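Local coordinates for alpha-actinin-like protein 1 (Schizosaccharomyces pombe, PDB 5BVR) that binds actin filaments through its tandem calponin-homology domains and takes part in building and organising the actin ring during cytokinesis and septation, at residues Gln12-Thr17 / Val206-Asp211; Arg114-Asp119 / Tyr227-Ser232; Leu159-Leu164 / Met221-Glu226; Leu189-Ala194 / Ile200-Glu205. One frame throughout, in Å; residues are numbered along the deposited sequence.

The chain is the actin-binding domain of alpha-actinin, two calponin-homology (CH) domains in tandem. Contacts 1 and 2 join the first CH domain to the second. They lie on opposite sides of the chain's centre, with their own centres about 19 Å apart. Contacts 3 and 4 are inside the second CH domain, their centres about 9 Å apart, and they touch where Tyr223 OH comes 3.4 Å from Phe191 CD1. Helix 217-234 serves both contact 2 and contact 3. Contact 4 leads straight into the Asp208 turn of contact 1. Bound zinc ions are not part of any contact; the nearest is about 10 Å from the side chain of Ile200.

Contact 1: residues Gln12-Thr17 / Val206-Asp211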
loop_
_atom_site.group_PDB
_atom_site.type_symbol
_atom_site.label_atom_id
_atom_site.label_comp_id
_atom_site.label_asym_id
_atom_site.label_seq_id
_atom_site.Cartn_x
_atom_site.Cartn_y
_atom_site.Cartn_z
ATOM N N GLN A 12 6.308 -8.164 1.191
ATOM C CA GLN A 12 6.168 -7.049 0.290
ATOM C C GLN A 12 5.485 -7.463 -1.003
ATOM O O GLN A 12 4.643 -6.727 -1.519
ATOM C CB GLN A 12 7.516 -6.426 0.000
ATOM C CG GLN A 12 7.425 -5.104 -0.697
ATOM C CD GLN A 12 8.784 -4.491 -0.903
ATOM O OE1 GLN A 12 9.323 -4.513 -2.021
ATOM N NE2 GLN A 12 9.355 -3.950 0.164
ATOM N N ASN A 13 5.871 -8.613 -1.556
ATOM C CA ASN A 13 5.213 -9.135 -2.729
ATOM C C ASN A 13 3.707 -9.236 -2.472
ATOM O O ASN A 13 2.886 -8.688 -3.244
ATOM C CB ASN A 13 5.862 -10.492 -3.068
ATOM C CG ASN A 13 5.398 -11.072 -4.368
ATOM O OD1 ASN A 13 4.414 -10.651 -4.943
ATOM N ND2 ASN A 13 6.119 -12.079 -4.830
ATOM N N ARG A 14 3.332 -9.871 -1.372
ATOM C CA ARG A 14 1.936 -10.102 -1.100
ATOM C C ARG A 14 1.210 -8.796 -0.845
ATOM O O ARG A 14 0.100 -8.603 -1.325
ATOM C CB ARG A 14 1.765 -11.092 0.040
ATOM C CG ARG A 14 2.113 -12.514 -0.431
ATOM C CD ARG A 14 1.974 -13.536 0.684
ATOM N NE ARG A 14 2.981 -13.374 1.716
ATOM C CZ ARG A 14 2.765 -12.860 2.924
ATOM N NH1 ARG A 14 1.551 -12.457 3.299
ATOM N NH2 ARG A 14 3.783 -12.772 3.764
ATOM N N THR A 15 1.841 -7.884 -0.123
ATOM C CA THR A 15 1.192 -6.623 0.208
ATOM C C THR A 15 0.987 -5.768 -1.029
ATOM O O THR A 15 -0.097 -5.189 -1.242
ATOM C CB THR A 15 2.018 -5.836 1.243
ATOM O OG1 THR A 15 2.146 -6.612 2.443
ATOM C CG2 THR A 15 1.356 -4.544 1.598
ATOM N N PHE A 16 2.026 -5.672 -1.843
ATOM C CA PHE A 16 1.939 -4.922 -3.093
ATOM C C PHE A 16 0.914 -5.533 -4.037
ATOM O O PHE A 16 0.228 -4.795 -4.734
ATOM C CB PHE A 16 3.305 -4.828 -3.791
ATOM C CG PHE A 16 4.289 -3.861 -3.139
ATOM C CD1 PHE A 16 4.047 -3.262 -1.888
ATOM C CD2 PHE A 16 5.497 -3.570 -3.778
ATOM C CE1 PHE A 16 4.980 -2.397 -1.317
ATOM C CE2 PHE A 16 6.434 -2.704 -3.197
ATOM C CZ PHE A 16 6.158 -2.111 -1.947
ATOM N N THR A 17 0.824 -6.858 -4.079
ATOM C CA THR A 17 -0.185 -7.524 -4.907
ATOM C C THR A 17 -1.575 -7.154 -4.419
ATOM O O THR A 17 -2.450 -6.807 -5.210
ATOM C CB THR A 17 -0.005 -9.038 -4.885
ATOM O OG1 THR A 17 1.273 -9.354 -5.430
ATOM C CG2 THR A 17 -1.086 -9.758 -5.696
ATOM N N VAL A 206 -1.714 -10.452 9.865
ATOM C CA VAL A 206 -1.253 -10.272 11.227
ATOM C C VAL A 206 0.175 -10.822 11.390
ATOM O O VAL A 206 1.050 -10.151 11.971
ATOM C CB VAL A 206 -2.227 -10.948 12.216
ATOM C CG1 VAL A 206 -1.619 -11.061 13.615
ATOM C CG2 VAL A 206 -3.550 -10.174 12.230
ATOM N N GLU A 207 0.426 -12.026 10.874
ATOM C CA GLU A 207 1.729 -12.658 11.049
ATOM C C GLU A 207 2.841 -11.922 10.310
ATOM O O GLU A 207 4.023 -12.144 10.568
ATOM C CB GLU A 207 1.666 -14.149 10.690
ATOM C CG GLU A 207 1.237 -14.462 9.262
ATOM C CD GLU A 207 -0.281 -14.611 9.073
ATOM O OE1 GLU A 207 -1.073 -14.064 9.879
ATOM O OE2 GLU A 207 -0.684 -15.290 8.097
ATOM N N ASP A 208 2.473 -11.022 9.391
ATOM C CA ASP A 208 3.492 -10.299 8.642
ATOM C C ASP A 208 4.145 -9.192 9.487
ATOM O O ASP A 208 5.208 -8.697 9.140
ATOM C CB ASP A 208 2.915 -9.664 7.370
ATOM C CG ASP A 208 2.410 -10.685 6.357
ATOM O OD1 ASP A 208 2.914 -11.821 6.360
ATOM O OD2 ASP A 208 1.519 -10.312 5.545
ATOM N N VAL A 209 3.505 -8.792 10.578
ATOM C CA VAL A 209 3.988 -7.652 11.368
ATOM C C VAL A 209 4.004 -7.923 12.882
ATOM O O VAL A 209 4.873 -7.389 13.579
ATOM C CB VAL A 209 3.193 -6.355 11.034
ATOM C CG1 VAL A 209 1.747 -6.646 10.921
ATOM C CG2 VAL A 209 3.427 -5.210 12.040
ATOM N N CYS A 210 3.107 -8.774 13.379
ATOM C CA CYS A 210 3.014 -8.998 14.834
ATOM C C CYS A 210 4.285 -9.664 15.371
ATOM O O CYS A 210 4.668 -10.762 14.966
ATOM C CB CYS A 210 1.801 -9.858 15.162
ATOM S SG CYS A 210 1.593 -10.124 16.922
ATOM N N ASP A 211 4.938 -8.951 16.285
ATOM C CA ASP A 211 6.157 -9.408 16.913
ATOM C C ASP A 211 7.225 -9.877 15.920
ATOM O O ASP A 211 7.981 -10.819 16.173
ATOM C CB ASP A 211 5.829 -10.510 17.913
ATOM C CG ASP A 211 5.011 -10.016 19.089
ATOM O OD1 ASP A 211 5.131 -8.823 19.457
ATOM O OD2 ASP A 211 4.251 -10.842 19.636
HETATM O O HOH W 1 0.886 -9.059 3.119
#
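Arg14 and Asp208 form a salt bridge between helix 11-25 of the first CH domain and the short, weakly bonded helix 206-209 of the second. The arginine grips the carboxylate end-on, with one terminal nitrogen for each oxygen. Arg14 NH2 gives the straighter bond, 2.9 Å to Asp208 OD1 at 165°. That oxygen lies in the guanidinium plane, but the N-H meets it from above the carboxylate plane. Arg14 NH1 reaches the syn lone pair of Asp208 OD2 at 3.1 Å, and here the oxygen is tilted out of the guanidinium plane. A third, weak bond runs from Arg14 NH1 to Asp208 OD1. The two planes are 50° apart, so the pair is twisted and not coplanar. The arginine chain bends at its third torsion (chi3 -69°), which turns the guanidinium end toward the aspartate.

A water adds a second polar link. It donates to Thr15 OG1 at 2.8 Å and to Asp208 OD2 at 2.8 Å. Asp208 OD2 also accepts the backbone N-H of Glu205, which ties the carboxylate to its own turn. Arg14 NE is held by the carbonyl of Gln9.

Apolar contact plays little part between the two segments, which bury 97 Å² in all. Outside the pair, Thr15 packs on Ile204 of the loop before helix 206-209.

The buried carboxylate is therefore met by a cation, a backbone amide and a water. This surrounding would be expected to favour its charged form. The domains are joined here mainly through a charged and polar pair, with little buried area.

Contact 2: residues Arg114-Asp119 / Tyr227-Ser232; sequences RFTIAD and YFHAFS
His229 points its imidazole edge at the backbone of Thr116 on helix 101-117, and Thr116 takes the bond. His229 NE2 donates to Thr116 O at 2.8 Å, and at 175° the bond is nearly straight. The acceptor lies in the ring plane, and the N-H arrives in the carbonyl plane of Thr116. The bond probably limits rotation of the imidazole. The first torsion of His229 (chi1 -70°) sets CG anti to the carbonyl carbon and carries the ring out from helix 217-234 toward Thr116.

Asp119 comes to the same edge. Its OD1 is 3.5 Å from His229 CE1, near the plane of the ring. The carboxylate and ring planes are 24° apart. This contact is to CE1 and is not a hydrogen bond. The nearby negative charge would probably favour a more positive imidazole.

The contact joins the two CH domains of the actin-binding domain. The last helix of the first domain, with the turn after it, meets the last helix of the second. Thr116 lies just after a wider, pi-type turn has begun, and its side chain packs on Ala225.

Phe228, one residue earlier on the helix, covers one face of the imidazole. Phe228 CD2 stands 3.9 Å above the imidazole plane, over its centre, while His229 ND1 lies at the edge of the phenylalanine ring. Ser232 OG in turn sits over a face of the Phe228 ring and donates to Phe228 O at 2.7 Å.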
loop_
_atom_site.group_PDB
_atom_site.type_symbol
_atom_site.label_atom_id
_atom_site.label_comp_id
_atom_site.label_asym_id
_atom_site.label_seq_id
_atom_site.Cartn_x
_atom_site.Cartn_y
_atom_site.Cartn_z
ATOM N N ARG A 114 4.072 7.563 -5.112
ATOM C CA ARG A 114 3.597 8.737 -5.804
ATOM C C ARG A 114 2.094 8.900 -5.656
ATOM O O ARG A 114 1.597 10.006 -5.421
ATOM C CB ARG A 114 3.951 8.661 -7.285
ATOM C CG ARG A 114 3.330 9.741 -8.140
ATOM C CD ARG A 114 3.729 11.153 -7.768
ATOM N NE ARG A 114 3.241 12.067 -8.794
ATOM C CZ ARG A 114 1.987 12.504 -8.873
ATOM N NH1 ARG A 114 1.084 12.140 -7.966
ATOM N NH2 ARG A 114 1.635 13.318 -9.857
ATOM N N PHE A 115 1.360 7.804 -5.790
ATOM C CA PHE A 115 -0.089 7.907 -5.928
ATOM C C PHE A 115 -0.868 7.659 -4.643
ATOM O O PHE A 115 -2.062 7.936 -4.563
ATOM C CB PHE A 115 -0.578 7.006 -7.064
ATOM C CG PHE A 115 -0.117 7.461 -8.409
ATOM C CD1 PHE A 115 -0.703 8.575 -8.999
ATOM C CD2 PHE A 115 0.919 6.822 -9.054
ATOM C CE1 PHE A 115 -0.257 9.026 -10.229
ATOM C CE2 PHE A 115 1.365 7.262 -10.285
ATOM C CZ PHE A 115 0.760 8.368 -10.881
ATOM N N THR A 116 -0.196 7.147 -3.625
ATOM C CA THR A 116 -0.833 6.899 -2.341
ATOM C C THR A 116 -0.234 7.721 -1.211
ATOM O O THR A 116 -0.920 8.046 -0.270
ATOM C CB THR A 116 -0.735 5.396 -1.987
ATOM O OG1 THR A 116 -1.526 4.638 -2.913
ATOM C CG2 THR A 116 -1.195 5.083 -0.589
ATOM N N ILE A 117 1.055 8.011 -1.269
ATOM C CA ILE A 117 1.709 8.659 -0.152
ATOM C C ILE A 117 2.080 10.112 -0.398
ATOM O O ILE A 117 1.989 10.911 0.495
ATOM C CB ILE A 117 2.902 7.820 0.291
ATOM C CG1 ILE A 117 2.345 6.531 0.924
ATOM C CG2 ILE A 117 3.793 8.567 1.287
ATOM C CD1 ILE A 117 3.351 5.535 1.279
ATOM N N ALA A 118 2.462 10.459 -1.624
ATOM C CA ALA A 118 2.988 11.802 -1.862
ATOM C C ALA A 118 2.028 12.930 -1.459
ATOM O O ALA A 118 2.478 13.965 -0.979
ATOM C CB ALA A 118 3.381 11.955 -3.318
ATOM N N ASP A 119 0.725 12.729 -1.651
ATOM C CA ASP A 119 -0.257 13.790 -1.386
ATOM C C ASP A 119 -0.679 13.859 0.083
ATOM O O ASP A 119 -1.417 14.766 0.483
ATOM C CB ASP A 119 -1.507 13.603 -2.249
ATOM C CG ASP A 119 -2.456 12.588 -1.666
ATOM O OD1 ASP A 119 -2.220 11.378 -1.865
ATOM O OD2 ASP A 119 -3.430 12.995 -0.994
ATOM N N TYR A 227 -5.214 4.042 6.365
ATOM C CA TYR A 227 -5.815 4.676 7.527
ATOM C C TYR A 227 -5.899 6.188 7.346
ATOM O O TYR A 227 -6.939 6.799 7.584
ATOM C CB TYR A 227 -5.034 4.369 8.809
ATOM C CG TYR A 227 -5.219 2.957 9.339
ATOM C CD1 TYR A 227 -4.792 1.858 8.610
ATOM C CD2 TYR A 227 -5.774 2.728 10.582
ATOM C CE1 TYR A 227 -4.966 0.569 9.101
ATOM C CE2 TYR A 227 -5.950 1.460 11.069
ATOM C CZ TYR A 227 -5.530 0.384 10.337
ATOM O OH TYR A 227 -5.723 -0.866 10.860
ATOM N N PHE A 228 -4.815 6.813 6.939
ATOM C CA PHE A 228 -4.818 8.247 6.705
ATOM C C PHE A 228 -5.923 8.643 5.725
ATOM O O PHE A 228 -6.712 9.576 5.973
ATOM C CB PHE A 228 -3.487 8.722 6.130
ATOM C CG PHE A 228 -3.499 10.176 5.770
ATOM C CD1 PHE A 228 -3.241 11.138 6.742
ATOM C CD2 PHE A 228 -3.864 10.601 4.495
ATOM C CE1 PHE A 228 -3.300 12.493 6.435
ATOM C CE2 PHE A 228 -3.911 11.956 4.189
ATOM C CZ PHE A 228 -3.629 12.899 5.175
ATOM N N HIS A 229 -5.983 7.973 4.583
ATOM C CA HIS A 229 -6.954 8.393 3.571
ATOM C C HIS A 229 -8.383 8.094 4.015
ATOM O O HIS A 229 -9.293 8.937 3.841
ATOM C CB HIS A 229 -6.680 7.752 2.218
ATOM C CG HIS A 229 -5.445 8.264 1.545
ATOM N ND1 HIS A 229 -5.340 9.554 1.063
ATOM C CD2 HIS A 229 -4.245 7.678 1.324
ATOM C CE1 HIS A 229 -4.138 9.723 0.534
ATOM N NE2 HIS A 229 -3.458 8.599 0.679
ATOM N N ALA A 230 -8.617 6.930 4.606
ATOM C CA ALA A 230 -9.979 6.601 5.016
ATOM C C ALA A 230 -10.444 7.497 6.148
ATOM O O ALA A 230 -11.551 8.042 6.097
ATOM C CB ALA A 230 -10.083 5.129 5.414
ATOM N N PHE A 231 -9.607 7.649 7.176
ATOM C CA PHE A 231 -10.001 8.456 8.320
ATOM C C PHE A 231 -10.265 9.889 7.860
ATOM O O PHE A 231 -11.253 10.511 8.261
ATOM C CB PHE A 231 -8.924 8.469 9.414
ATOM C CG PHE A 231 -8.788 7.189 10.189
ATOM C CD1 PHE A 231 -9.488 6.042 9.875
ATOM C CD2 PHE A 231 -7.954 7.177 11.290
ATOM C CE1 PHE A 231 -9.334 4.885 10.643
ATOM C CE2 PHE A 231 -7.808 6.031 12.062
ATOM C CZ PHE A 231 -8.503 4.889 11.728
ATOM N N SER A 232 -9.344 10.425 7.062
ATOM C CA SER A 232 -9.467 11.811 6.621
ATOM C C SER A 232 -10.754 12.027 5.822
ATOM O O SER A 232 -11.450 13.022 5.988
ATOM C CB SER A 232 -8.260 12.243 5.807
ATOM O OG SER A 232 -7.061 12.196 6.582
#

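Contact 3: residues Leu159-Leu164 / Met221-Glu226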
loop_
_atom_site.group_PDB
_atom_site.type_symbol
_atom_site.label_atom_id
_atom_site.label_comp_id
_atom_site.label_asym_id
_atom_site.label_seq_id
_atom_site.Cartn_x
_atom_site.Cartn_y
_atom_site.Cartn_z
ATOM N N LEU A 159 -0.544 -2.139 19.161
ATOM C CA LEU A 159 -1.216 -1.074 19.913
ATOM C C LEU A 159 -1.384 0.187 19.094
ATOM O O LEU A 159 -2.410 0.874 19.246
ATOM C CB LEU A 159 -0.495 -0.747 21.215
ATOM C CG LEU A 159 -0.592 -1.831 22.282
ATOM C CD1 LEU A 159 0.272 -1.458 23.500
ATOM C CD2 LEU A 159 -2.036 -2.084 22.697
ATOM N N ALA A 160 -0.406 0.531 18.262
ATOM C CA ALA A 160 -0.548 1.753 17.459
ATOM C C ALA A 160 -1.770 1.665 16.529
ATOM O O ALA A 160 -2.522 2.633 16.391
ATOM C CB ALA A 160 0.716 2.070 16.667
ATOM N N PHE A 161 -1.968 0.511 15.882
ATOM C CA PHE A 161 -3.140 0.309 15.042
ATOM C C PHE A 161 -4.408 0.455 15.880
ATOM O O PHE A 161 -5.351 1.134 15.458
ATOM C CB PHE A 161 -3.151 -1.052 14.343
ATOM C CG PHE A 161 -2.129 -1.189 13.249
ATOM C CD1 PHE A 161 -2.218 -0.436 12.099
ATOM C CD2 PHE A 161 -1.102 -2.109 13.355
ATOM C CE1 PHE A 161 -1.291 -0.576 11.061
ATOM C CE2 PHE A 161 -0.176 -2.261 12.302
ATOM C CZ PHE A 161 -0.277 -1.478 11.179
ATOM N N CYS A 162 -4.434 -0.173 17.050
ATOM C CA CYS A 162 -5.616 -0.086 17.911
ATOM C C CYS A 162 -5.877 1.340 18.367
ATOM O O CYS A 162 -7.036 1.775 18.403
ATOM C CB CYS A 162 -5.500 -0.995 19.127
ATOM S SG CYS A 162 -5.625 -2.769 18.738
ATOM N N ALA A 163 -4.818 2.081 18.689
ATOM C CA ALA A 163 -4.966 3.453 19.174
ATOM C C ALA A 163 -5.489 4.340 18.055
ATOM O O ALA A 163 -6.338 5.209 18.302
ATOM C CB ALA A 163 -3.654 3.983 19.681
ATOM N N LEU A 164 -4.996 4.142 16.830
ATOM C CA LEU A 164 -5.482 4.949 15.713
ATOM C C LEU A 164 -6.976 4.777 15.544
ATOM O O LEU A 164 -7.690 5.742 15.338
ATOM C CB LEU A 164 -4.766 4.560 14.425
ATOM C CG LEU A 164 -3.386 5.153 14.177
ATOM C CD1 LEU A 164 -2.810 4.569 12.885
ATOM C CD2 LEU A 164 -3.414 6.658 14.084
ATOM N N MET A 221 4.008 0.975 5.548
ATOM C CA MET A 221 3.629 2.285 5.040
ATOM C C MET A 221 2.421 2.209 4.112
ATOM O O MET A 221 1.525 3.047 4.178
ATOM C CB MET A 221 4.767 2.912 4.281
ATOM C CG MET A 221 5.933 3.370 5.154
ATOM S SD MET A 221 7.295 4.078 4.206
ATOM C CE MET A 221 6.385 5.447 3.506
ATOM N N THR A 222 2.422 1.232 3.230
ATOM C CA THR A 222 1.321 1.079 2.284
ATOM C C THR A 222 -0.003 0.906 3.028
ATOM O O THR A 222 -1.025 1.510 2.645
ATOM C CB THR A 222 1.554 -0.115 1.341
ATOM O OG1 THR A 222 2.780 0.089 0.632
ATOM C CG2 THR A 222 0.429 -0.266 0.313
ATOM N N TYR A 223 -0.011 0.065 4.063
ATOM C CA TYR A 223 -1.206 -0.231 4.823
ATOM C C TYR A 223 -1.624 0.980 5.703
ATOM O O TYR A 223 -2.797 1.381 5.707
ATOM C CB TYR A 223 -1.006 -1.508 5.659
ATOM C CG TYR A 223 -2.212 -1.884 6.483
ATOM C CD1 TYR A 223 -3.443 -2.146 5.904
ATOM C CD2 TYR A 223 -2.115 -2.009 7.847
ATOM C CE1 TYR A 223 -4.555 -2.478 6.686
ATOM C CE2 TYR A 223 -3.217 -2.343 8.631
ATOM C CZ TYR A 223 -4.420 -2.584 8.056
ATOM O OH TYR A 223 -5.513 -2.895 8.829
ATOM N N VAL A 224 -0.671 1.584 6.401
ATOM C CA VAL A 224 -0.975 2.713 7.270
ATOM C C VAL A 224 -1.522 3.877 6.434
ATOM O O VAL A 224 -2.417 4.607 6.892
ATOM C CB VAL A 224 0.261 3.134 8.060
ATOM C CG1 VAL A 224 0.033 4.479 8.759
ATOM C CG2 VAL A 224 0.613 2.061 9.075
ATOM N N ALA A 225 -1.034 4.066 5.207
ATOM C CA ALA A 225 -1.575 5.119 4.335
ATOM C C ALA A 225 -3.085 4.948 4.124
ATOM O O ALA A 225 -3.817 5.950 3.935
ATOM C CB ALA A 225 -0.867 5.127 2.975
ATOM N N GLU A 226 -3.582 3.711 4.146
ATOM C CA GLU A 226 -5.031 3.475 4.003
ATOM C C GLU A 226 -5.791 4.096 5.170
ATOM O O GLU A 226 -6.904 4.599 4.989
ATOM C CB GLU A 226 -5.401 1.989 3.911
ATOM C CG GLU A 226 -4.818 1.259 2.696
ATOM C CD GLU A 226 -5.535 1.533 1.394
ATOM O OE1 GLU A 226 -6.630 2.125 1.422
ATOM O OE2 GLU A 226 -4.996 1.137 0.338
#
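Helices 159-168 and 217-234 run past each other with Phe161 and Val224 as the nearest backbone pair, their CA atoms 8.4 Å apart. Both helices belong to the second CH domain, an all-helical fold, and the contact lies in its buried interior. Phe161 reaches across to Tyr223 and Val224.

Atoms CE1 and CZ of its ring do the touching. Phe161 CE1 comes 3.6 Å from Tyr223 CE2. Phe161 CZ lies 3.8 Å from Tyr223 CD2, at the edge of the tyrosine ring and in its plane. The ring centroids are 5.5 Å apart and the planes are at 55°, so the two rings meet at a slant. Tyr223 CG is anti to the backbone N (chi1 180°), and this swings the ring out toward helix 159-168.

The contact is apolar throughout between the two segments. The polar end of the tyrosine is satisfied elsewhere, by a hydrogen bond between its hydroxyl and that of Tyr227. Phe191 from helix 183-198 adds an edge-to-face ring to both Phe161 and Tyr223, and Met187 and Ala190 pack on Phe161.

An alanine in place of Phe161 would probably open a gap beside Tyr223 and Val224 and leave both without this partner on helix 159-168.

Val224 meets the same ring atom, CE1. Its CG1 is the branch anti to the backbone N (chi1 169°); the other branch does the work, with Val224 CG2 lying 3.8 Å from Phe161 CE1.

Contact 4: residues Leu189-Ala194 / Ile200-Glu205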
loop_
_atom_site.group_PDB
_atom_site.type_symbol
_atom_site.label_atom_id
_atom_site.label_comp_id
_atom_site.label_asym_id
_atom_site.label_seq_id
_atom_site.Cartn_x
_atom_site.Cartn_y
_atom_site.Cartn_z
ATOM N N LEU A 189 -7.624 -7.786 16.015
ATOM C CA LEU A 189 -8.782 -6.935 16.302
ATOM C C LEU A 189 -8.756 -5.666 15.440
ATOM O O LEU A 189 -9.742 -5.337 14.763
ATOM C CB LEU A 189 -8.802 -6.571 17.792
ATOM C CG LEU A 189 -10.014 -5.776 18.258
ATOM C CD1 LEU A 189 -11.273 -6.625 18.223
ATOM C CD2 LEU A 189 -9.759 -5.224 19.660
ATOM N N ALA A 190 -7.625 -4.969 15.456
ATOM C CA ALA A 190 -7.492 -3.742 14.682
ATOM C C ALA A 190 -7.712 -4.009 13.199
ATOM O O ALA A 190 -8.475 -3.292 12.550
ATOM C CB ALA A 190 -6.134 -3.106 14.909
ATOM N N PHE A 191 -7.048 -5.012 12.639
ATOM C CA PHE A 191 -7.177 -5.275 11.215
ATOM C C PHE A 191 -8.627 -5.603 10.864
ATOM O O PHE A 191 -9.111 -5.174 9.812
ATOM C CB PHE A 191 -6.267 -6.420 10.777
ATOM C CG PHE A 191 -4.795 -6.096 10.805
ATOM C CD1 PHE A 191 -4.303 -4.884 11.296
ATOM C CD2 PHE A 191 -3.889 -7.020 10.305
ATOM C CE1 PHE A 191 -2.914 -4.632 11.284
ATOM C CE2 PHE A 191 -2.536 -6.764 10.306
ATOM C CZ PHE A 191 -2.058 -5.568 10.786
ATOM N N ASP A 192 -9.301 -6.356 11.732
ATOM C CA ASP A 192 -10.692 -6.763 11.492
ATOM C C ASP A 192 -11.638 -5.565 11.556
ATOM O O ASP A 192 -12.495 -5.379 10.689
ATOM C CB ASP A 192 -11.133 -7.785 12.540
ATOM C CG ASP A 192 -10.528 -9.153 12.339
ATOM O OD1 ASP A 192 -9.943 -9.412 11.271
ATOM O OD2 ASP A 192 -10.655 -9.989 13.274
ATOM N N ILE A 193 -11.489 -4.749 12.582
ATOM C CA ILE A 193 -12.345 -3.583 12.735
ATOM C C ILE A 193 -12.115 -2.582 11.603
ATOM O O ILE A 193 -13.075 -2.067 11.023
ATOM C CB ILE A 193 -12.137 -2.924 14.091
ATOM C CG1 ILE A 193 -12.652 -3.848 15.196
ATOM C CG2 ILE A 193 -12.854 -1.592 14.158
ATOM C CD1 ILE A 193 -12.281 -3.387 16.590
ATOM N N ALA A 194 -10.855 -2.304 11.281
ATOM C CA ALA A 194 -10.515 -1.432 10.151
ATOM C C ALA A 194 -11.214 -1.881 8.875
ATOM O O ALA A 194 -11.798 -1.077 8.141
ATOM C CB ALA A 194 -9.011 -1.417 9.945
ATOM N N ILE A 200 -11.198 -0.252 5.370
ATOM C CA ILE A 200 -9.766 -0.274 5.110
ATOM C C ILE A 200 -9.357 -1.698 4.683
ATOM O O ILE A 200 -9.485 -2.631 5.470
ATOM C CB ILE A 200 -8.993 0.158 6.362
ATOM C CG1 ILE A 200 -9.212 1.657 6.627
ATOM C CG2 ILE A 200 -7.501 -0.148 6.212
ATOM C CD1 ILE A 200 -8.855 2.123 8.052
ATOM N N PRO A 201 -8.849 -1.861 3.451
ATOM C CA PRO A 201 -8.543 -3.214 2.977
ATOM C C PRO A 201 -7.403 -3.841 3.756
ATOM O O PRO A 201 -6.465 -3.156 4.153
ATOM C CB PRO A 201 -8.121 -2.986 1.522
ATOM C CG PRO A 201 -7.547 -1.629 1.496
ATOM C CD PRO A 201 -8.391 -0.835 2.493
ATOM N N ARG A 202 -7.486 -5.151 3.935
ATOM C CA ARG A 202 -6.503 -5.891 4.706
ATOM C C ARG A 202 -5.273 -6.181 3.852
ATOM O O ARG A 202 -5.139 -7.282 3.302
ATOM C CB ARG A 202 -7.127 -7.193 5.181
ATOM C CG ARG A 202 -6.214 -8.068 6.005
ATOM C CD ARG A 202 -6.880 -9.397 6.265
ATOM N NE ARG A 202 -8.057 -9.198 7.097
ATOM C CZ ARG A 202 -8.048 -9.241 8.425
ATOM N NH1 ARG A 202 -6.931 -9.504 9.089
ATOM N NH2 ARG A 202 -9.168 -9.033 9.089
ATOM N N LEU A 203 -4.382 -5.209 3.736
ATOM C CA LEU A 203 -3.224 -5.350 2.868
ATOM C C LEU A 203 -2.102 -6.196 3.458
ATOM O O LEU A 203 -1.235 -6.626 2.703
ATOM C CB LEU A 203 -2.655 -3.976 2.478
ATOM C CG LEU A 203 -3.644 -3.056 1.755
ATOM C CD1 LEU A 203 -2.924 -1.804 1.289
ATOM C CD2 LEU A 203 -4.340 -3.720 0.545
ATOM N N ILE A 204 -2.086 -6.367 4.784
ATOM C CA ILE A 204 -1.053 -7.152 5.461
ATOM C C ILE A 204 -1.694 -8.150 6.402
ATOM O O ILE A 204 -2.753 -7.903 6.961
ATOM C CB ILE A 204 -0.040 -6.266 6.215
ATOM C CG1 ILE A 204 -0.721 -5.416 7.287
ATOM C CG2 ILE A 204 0.710 -5.407 5.253
ATOM C CD1 ILE A 204 0.246 -4.547 8.079
ATOM N N GLU A 205 -1.047 -9.298 6.551
ATOM C CA GLU A 205 -1.530 -10.321 7.458
ATOM C C GLU A 205 -0.979 -10.023 8.847
ATOM O O GLU A 205 0.091 -9.402 8.995
ATOM C CB GLU A 205 -1.041 -11.703 7.027
ATOM C CG GLU A 205 -1.286 -12.072 5.560
ATOM C CD GLU A 205 -2.707 -12.479 5.292
ATOM O OE1 GLU A 205 -3.544 -12.367 6.213
ATOM O OE2 GLU A 205 -2.985 -12.925 4.152
HETATM O O HOH W 2 -7.766 -3.730 7.671
#
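Ala194 O accepts the backbone N-H of Ile200 at 3.0 Å and 163°. The donor stands above the carbonyl plane. This bond ties the loop to helix 183-198 as the chain leaves it. Beside it, Ala194 CB packs 3.9 Å from Ile200 CB. A water joins helix to loop, donating to Phe191 O and to Ile200 O.

Arg202 reaches from the loop to the helix. Its chain is extended and then bends at the third torsion (chi3 -65°), bringing the guanidinium to Asp192. The two form a salt bridge through Arg202 NH2 and Asp192 OD1. Their modelled separation is too short to be trusted in detail. The planes are 60° apart. Gln188 also donates to Asp192 OD1. Arg202 NH1 lies 3.6 Å from Phe191 CB, and Phe191 O lies over one face of the guanidinium.

Phe191 carries the apolar part. Phe191 CZ meets Ile204 CD1 at 3.7 Å, the side chains crossing at about a right angle. Phe191 CE2 lies 3.5 Å from Ile204 O. Shrinking Phe191 to an alanine would probably open a gap beside Ile204 CG1 and CD1 and remove the ring that packs them against helix 183-198.

Arg202 is the centre of an inverse gamma turn, which bends the loop as it follows the helix. The whole is a helix and the loop after it folded back on it, packed together through Phe191 and Ile204, within the all-helical second CH domain.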